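Local atomic coordinates of 3-oxoacyl-(acyl-carrier protein) synthase II (Thermus thermophilus, PDB entry 1J3N), a protein that probably catalyses the chain-extending condensation of fatty acid elongation, adding two carbons from malonyl-ACP to an acyl chain, and forms a homodimer. Residues A[280-283]-A[284-288]; A[134-137]-A[138-141]. All coordinates share one frame; numbering follows the deposited sequence.

Contact 1. Residues A[280-283]-A[284-288]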
loop_
_atom_site.group_PDB
_atom_site.type_symbol
_atom_site.label_atom_id
_atom_site.label_comp_id
_atom_site.label_asym_id
_atom_site.label_seq_id
_atom_site.Cartn_x
_atom_site.Cartn_y
_atom_site.Cartn_z
ATOM N N ALA A 280 -5.932 -18.223 5.007
ATOM C CA ALA A 280 -4.613 -17.614 4.840
ATOM C C ALA A 280 -3.497 -18.520 5.376
ATOM O O ALA A 280 -2.430 -18.614 4.776
ATOM C CB ALA A 280 -4.571 -16.253 5.533
ATOM N N MET A 281 -3.728 -19.178 6.511
ATOM C CA MET A 281 -2.704 -20.077 7.051
ATOM C C MET A 281 -2.529 -21.265 6.103
ATOM O O MET A 281 -1.407 -21.685 5.818
ATOM C CB MET A 281 -3.077 -20.595 8.452
ATOM C CG MET A 281 -2.919 -19.581 9.580
ATOM S SD MET A 281 -3.212 -20.311 11.202
ATOM C CE MET A 281 -4.986 -20.265 11.285
ATOM N N ALA A 282 -3.642 -21.801 5.610
ATOM C CA ALA A 282 -3.598 -22.944 4.695
ATOM C C ALA A 282 -2.833 -22.588 3.426
ATOM O O ALA A 282 -2.124 -23.421 2.855
ATOM C CB ALA A 282 -5.019 -23.396 4.341
ATOM N N ARG A 283 -2.975 -21.346 2.980
ATOM C CA ARG A 283 -2.272 -20.908 1.784
ATOM C C ARG A 283 -0.786 -20.720 2.047
ATOM O O ARG A 283 0.033 -20.899 1.144
ATOM C CB ARG A 283 -2.889 -19.613 1.251
ATOM C CG ARG A 283 -4.227 -19.853 0.591
ATOM C CD ARG A 283 -4.980 -18.581 0.306
ATOM N NE ARG A 283 -6.183 -18.864 -0.467
ATOM C CZ ARG A 283 -7.126 -17.970 -0.742
ATOM N NH1 ARG A 283 -7.014 -16.725 -0.301
ATOM N NH2 ARG A 283 -8.176 -18.322 -1.472
ATOM N N ALA A 284 -0.436 -20.366 3.282
ATOM C CA ALA A 284 0.972 -20.176 3.630
ATOM C C ALA A 284 1.666 -21.529 3.653
ATOM O O ALA A 284 2.814 -21.655 3.228
ATOM C CB ALA A 284 1.099 -19.502 4.981
ATOM N N LEU A 285 0.965 -22.540 4.162
ATOM C CA LEU A 285 1.515 -23.888 4.219
ATOM C C LEU A 285 1.703 -24.423 2.801
ATOM O O LEU A 285 2.759 -24.952 2.470
ATOM C CB LEU A 285 0.594 -24.818 5.019
ATOM C CG LEU A 285 0.506 -24.530 6.525
ATOM C CD1 LEU A 285 -0.529 -25.446 7.169
ATOM C CD2 LEU A 285 1.867 -24.722 7.168
ATOM N N LYS A 286 0.674 -24.280 1.970
ATOM C CA LYS A 286 0.730 -24.730 0.578
ATOM C C LYS A 286 1.867 -24.035 -0.175
ATOM O O LYS A 286 2.638 -24.677 -0.885
ATOM C CB LYS A 286 -0.602 -24.435 -0.130
ATOM C CG LYS A 286 -1.789 -25.280 0.345
ATOM C CD LYS A 286 -3.105 -24.797 -0.278
ATOM C CE LYS A 286 -4.275 -25.737 0.023
ATOM N NZ LYS A 286 -4.584 -25.875 1.477
ATOM N N ASP A 287 1.965 -22.718 -0.021
ATOM C CA ASP A 287 3.016 -21.945 -0.688
ATOM C C ASP A 287 4.424 -22.414 -0.258
ATOM O O ASP A 287 5.343 -22.481 -1.079
ATOM C CB ASP A 287 2.823 -20.450 -0.381
ATOM C CG ASP A 287 3.830 -19.567 -1.095
ATOM O OD1 ASP A 287 3.928 -19.650 -2.337
ATOM O OD2 ASP A 287 4.518 -18.781 -0.408
ATOM N N ALA A 288 4.589 -22.753 1.019
ATOM C CA ALA A 288 5.888 -23.216 1.513
ATOM C C ALA A 288 6.102 -24.705 1.234
ATOM O O ALA A 288 7.202 -25.232 1.411
ATOM C CB ALA A 288 6.003 -22.951 2.997
HETATM O O HOH W 1 -2.686 -25.991 3.374
#

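Contact 2. Residues A[134-137]-A[138-141]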
loop_
_atom_site.group_PDB
_atom_site.type_symbol
_atom_site.label_atom_id
_atom_site.label_comp_id
_atom_site.label_asym_id
_atom_site.label_seq_id
_atom_site.Cartn_x
_atom_site.Cartn_y
_atom_site.Cartn_z
ATOM N N MET A 134 5.315 14.751 4.249
ATOM C CA MET A 134 5.508 14.222 5.593
ATOM C C MET A 134 4.431 13.229 6.023
ATOM O O MET A 134 4.697 12.325 6.809
ATOM C CB MET A 134 5.559 15.369 6.621
ATOM C CG MET A 134 6.805 16.252 6.555
ATOM S SD MET A 134 6.758 17.558 7.821
ATOM C CE MET A 134 6.860 16.584 9.336
ATOM N N MET A 135 3.218 13.377 5.497
ATOM C CA MET A 135 2.135 12.492 5.914
ATOM C C MET A 135 1.812 11.240 5.090
ATOM O O MET A 135 1.355 10.243 5.658
ATOM C CB MET A 135 0.853 13.317 6.114
ATOM C CG MET A 135 0.082 13.649 4.842
ATOM S SD MET A 135 -1.025 12.312 4.334
ATOM C CE MET A 135 -1.810 13.086 2.878
ATOM N N ILE A 136 2.044 11.262 3.779
ATOM C CA ILE A 136 1.699 10.098 2.961
ATOM C C ILE A 136 2.506 8.827 3.238
ATOM O O ILE A 136 3.708 8.868 3.482
ATOM C CB ILE A 136 1.721 10.441 1.445
ATOM C CG1 ILE A 136 3.098 10.924 1.004
ATOM C CG2 ILE A 136 0.694 11.537 1.155
ATOM C CD1 ILE A 136 3.168 11.227 -0.485
ATOM N N ALA A 137 1.808 7.695 3.191
ATOM C CA ALA A 137 2.371 6.374 3.490
ATOM C C ALA A 137 3.642 5.938 2.788
ATOM O O ALA A 137 4.483 5.282 3.396
ATOM C CB ALA A 137 1.286 5.294 3.282
ATOM N N ASN A 138 3.783 6.286 1.516
ATOM C CA ASN A 138 4.948 5.880 0.742
ATOM C C ASN A 138 6.243 6.598 1.104
ATOM O O ASN A 138 7.289 6.316 0.516
ATOM C CB ASN A 138 4.660 6.084 -0.745
ATOM C CG ASN A 138 4.366 7.541 -1.085
ATOM O OD1 ASN A 138 5.190 8.235 -1.686
ATOM N ND2 ASN A 138 3.192 8.011 -0.686
ATOM N N MET A 139 6.193 7.515 2.068
ATOM C CA MET A 139 7.403 8.250 2.419
ATOM C C MET A 139 8.407 7.497 3.291
ATOM O O MET A 139 9.546 7.930 3.426
ATOM C CB MET A 139 7.049 9.590 3.056
ATOM C CG MET A 139 6.374 10.545 2.091
ATOM S SD MET A 139 7.227 10.678 0.518
ATOM C CE MET A 139 8.613 11.689 0.954
ATOM N N ALA A 140 7.996 6.380 3.883
ATOM C CA ALA A 140 8.923 5.589 4.677
ATOM C C ALA A 140 9.842 4.868 3.681
ATOM O O ALA A 140 11.063 4.895 3.808
ATOM C CB ALA A 140 8.169 4.588 5.529
ATOM N N SER A 141 9.246 4.229 2.684
ATOM C CA SER A 141 10.023 3.545 1.657
ATOM C C SER A 141 10.890 4.555 0.902
ATOM O O SER A 141 12.096 4.363 0.749
ATOM C CB SER A 141 9.098 2.834 0.672
ATOM O OG SER A 141 8.549 1.660 1.251
HETATM O O HOH W 2 6.309 3.578 2.837
#

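Contact 1. Residues A[280-283]-A[284-288]
The last turns of helix 275-288 carry this local contact, in which Lys286 curls back over Ala282 while the i to i+4 backbone bonds of an alpha-helix run beside it. Lys286 N donates to Ala282 O over 3.1 Å, and the N-H...O angle of 165° marks a nearly straight bond. The same oxygen accepts a second hydrogen bond, from a water 2.7 Å from Ala282 O, and that water accepts in turn from Lys286 NZ, also at 2.7 Å. The lysine CG stands opposite its own carbonyl carbon (chi1 -69°), which lays CG 3.1 Å from Ala282 O; the chain then runs extended and bends at its last torsion (chi4 62°), bringing NZ to 3.8 Å from Ala282 CB. The same i to i+4 pattern continues with Leu285 N to Met281 O at 3.0 Å and Asp287 N to Arg283 O at 2.9 Å. Elsewhere on the helix, Met281 and Leu285 pack on helix 306-324, and Ala284 rests on Val402. The extended Arg283 sends NH1 to Arg260 O and to Thr151 O of the second subunit, and Asp287 OD2 accepts from Phe258 N. Two donors therefore grip Ala282 O, and the ammonium reaches it through water; a positive charge near the C-terminal end of a helix is likely to be favourable and to polarise that carbonyl further.

Contact 2. Residues A[134-137]-A[138-141]
With chi1 at 60° in Ile136 and 61° in Asn138, each side chain places its gamma atom (CG1 and CG respectively) between its own backbone N and carbonyl carbon, and the two ends meet over a type I beta turn. That turn, Ile136 to Met139, joins helix 131-135 to helix 139-148. Its closing bond runs from Met139 N to Ile136 O, 3.2 Å long with an N-H...O angle of 159°; it is fairly straight at the hydrogen, yet the donor lies above the carbonyl plane and not on a lone pair. The Asn138 amide crosses the isoleucine obliquely, ND2 lying 3.2 Å from Ile136 CD1 and 3.4 Å from Ile136 CG1, so its nitrogen side faces hydrocarbon here. Met139 comes to the same branch: its CG is 3.5 Å from Ile136 CG1, tighter than usual carbon packing, and 3.4 Å from Ile136 O. An alanine in place of Asn138 would lack the amide and would probably open a gap beside Ile136 CD1, leaving the end of that side chain freer to turn. The surroundings are part of the dimer: Asn138 touches Val158 of the second subunit, its O accepts a weak hydrogen bond from His399 NE2 of that subunit, and Met139 packs on Ile267 there. At the start of the second helix a water bridges one turn, donating to Ala137 O at 2.6 Å and accepting from Ser141 N at 3.0 Å.

Contact 2 closes well before contact 1 opens along the chain, and the two do not touch: their centres lie 31 Å apart and their nearest atoms about 21 Å. Contact 2 falls in the N-terminal and contact 1 in the C-terminal beta-ketoacyl synthase family region, and their centres sit about 17 Å (contact 2) and 19 Å (contact 1) from the chain centre. What they share is the homodimer. Six residues of contact 2 come within reach of the second subunit, against one, Arg283, in contact 1. Both are structural packing: residues 280-288 are mainly intrachain helix packing that meets the interface through Arg283, whereas residues 134-141 form a turn between two helices, largely against the second subunit.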